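Local coordinates for hypothetical protein HI1011 (Haemophilus influenzae, PDB 1YZY) that catalyses the ATP-dependent phosphorylation of 3-oxo-tetronate to 3-oxo-tetronate 4-phosphate, at residues A340-Q344 / Y345-N349. Residues are numbered along the deposited sequence; the frame is centred on the assembly and turned at random.
Sequences AKLKQ and YGVTN
L342 and V347 meet through their aliphatic side chains where helix 324-345 ends. L342 CB lies 4.0 Å from V347 CG2. With CG1 of V347 anti to the backbone N (chi1 168°), CG2 sits beside that nitrogen and packs on L342. V249 of strand 248-252 touches both side chains, and Y291 and V294 of helix 286-295 add to the cover on L342. Beside this apolar pair, L342 O accepts two backbone N-H groups. V347 N donates at 2.9 Å in a nearly straight 6→1 bond (168°). G346 N donates at 3.0 Å, from the other face of the carbonyl plane. G346 is the first residue to leave helical angles, with phi 137°. A CB here would jam against Y345 O, so the backbone itself calls for glycine. Together with the V347 bond and the apolar pair, this is consistent with a Schellman-type C-cap. Y345 CB lies 3.5 Å from both K341 O and L342 O; the ring leads away from 340-344, with L342 O at its edge. Y345 N keeps the helical bond to K341 O (3.0 Å). One water donates to K343 O and V347 O, 2.9 Å from each. The carbonyls of K341, L342 and K343 thus find N-H or water partners as the chain leaves the helix for strand 349-353 of the nucleotide-binding domain.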
# COMPACT_ATOMS: atom_id res chain seq x y z
N ALA A 340 -5.91 23.17 -2.70
CA ALA A 340 -4.88 24.03 -2.11
C ALA A 340 -5.52 25.25 -1.44
O ALA A 340 -5.06 25.69 -0.39
CB ALA A 340 -3.89 24.46 -3.17
N LYS A 341 -6.55 25.80 -2.08
CA LYS A 341 -7.26 26.96 -1.54
C LYS A 341 -8.05 26.59 -0.29
O LYS A 341 -8.07 27.34 0.68
CB LYS A 341 -8.19 27.57 -2.59
CG LYS A 341 -7.47 28.14 -3.81
CD LYS A 341 -8.41 28.87 -4.76
CE LYS A 341 -8.38 30.39 -4.55
NZ LYS A 341 -8.87 30.84 -3.21
N LEU A 342 -8.69 25.42 -0.33
CA LEU A 342 -9.48 24.94 0.80
C LEU A 342 -8.60 24.66 2.02
O LEU A 342 -9.02 24.91 3.15
CB LEU A 342 -10.27 23.68 0.43
CG LEU A 342 -11.32 23.82 -0.67
CD1 LEU A 342 -11.85 22.46 -1.05
CD2 LEU A 342 -12.45 24.74 -0.21
N LYS A 343 -7.40 24.15 1.79
CA LYS A 343 -6.50 23.86 2.91
C LYS A 343 -6.04 25.16 3.56
O LYS A 343 -5.91 25.23 4.79
CB LYS A 343 -5.28 23.05 2.47
CG LYS A 343 -4.52 22.42 3.64
CD LYS A 343 -3.16 21.87 3.24
CE LYS A 343 -2.13 22.97 3.12
NZ LYS A 343 -0.81 22.47 2.65
N GLN A 344 -5.74 26.16 2.74
CA GLN A 344 -5.32 27.47 3.25
C GLN A 344 -6.46 28.10 4.04
O GLN A 344 -6.24 28.77 5.05
CB GLN A 344 -4.89 28.38 2.09
CG GLN A 344 -4.61 29.84 2.49
CD GLN A 344 -3.52 30.00 3.56
OE1 GLN A 344 -3.62 30.86 4.44
NE2 GLN A 344 -2.48 29.18 3.47
N TYR A 345 -7.69 27.87 3.59
CA TYR A 345 -8.87 28.40 4.27
C TYR A 345 -9.09 27.73 5.63
O TYR A 345 -9.52 28.37 6.58
CB TYR A 345 -10.11 28.23 3.38
CG TYR A 345 -11.41 28.58 4.06
CD1 TYR A 345 -11.77 29.90 4.29
CD2 TYR A 345 -12.26 27.57 4.51
CE1 TYR A 345 -12.95 30.22 4.96
CE2 TYR A 345 -13.44 27.88 5.18
CZ TYR A 345 -13.78 29.20 5.41
OH TYR A 345 -14.95 29.49 6.09
N GLY A 346 -8.82 26.43 5.71
CA GLY A 346 -8.99 25.73 6.97
C GLY A 346 -9.65 24.36 6.93
O GLY A 346 -10.04 23.84 7.98
N VAL A 347 -9.86 23.81 5.73
CA VAL A 347 -10.45 22.48 5.61
C VAL A 347 -9.36 21.48 6.00
O VAL A 347 -8.23 21.58 5.52
CB VAL A 347 -10.95 22.20 4.17
CG1 VAL A 347 -11.29 20.72 4.00
CG2 VAL A 347 -12.19 23.05 3.89
N THR A 348 -9.68 20.57 6.92
CA THR A 348 -8.71 19.60 7.40
C THR A 348 -8.91 18.14 6.99
O THR A 348 -8.00 17.33 7.14
CB THR A 348 -8.55 19.67 8.95
OG1 THR A 348 -9.83 19.65 9.59
CG2 THR A 348 -7.80 20.93 9.33
N ASN A 349 -10.07 17.83 6.42
CA ASN A 349 -10.36 16.46 6.00
C ASN A 349 -10.69 16.42 4.51
O ASN A 349 -11.61 17.11 4.05
CB ASN A 349 -11.55 15.88 6.78
CG ASN A 349 -11.38 15.98 8.29
OD1 ASN A 349 -12.36 16.20 9.01
ND2 ASN A 349 -10.17 15.77 8.78
O HOH W 1 -6.63 23.54 7.01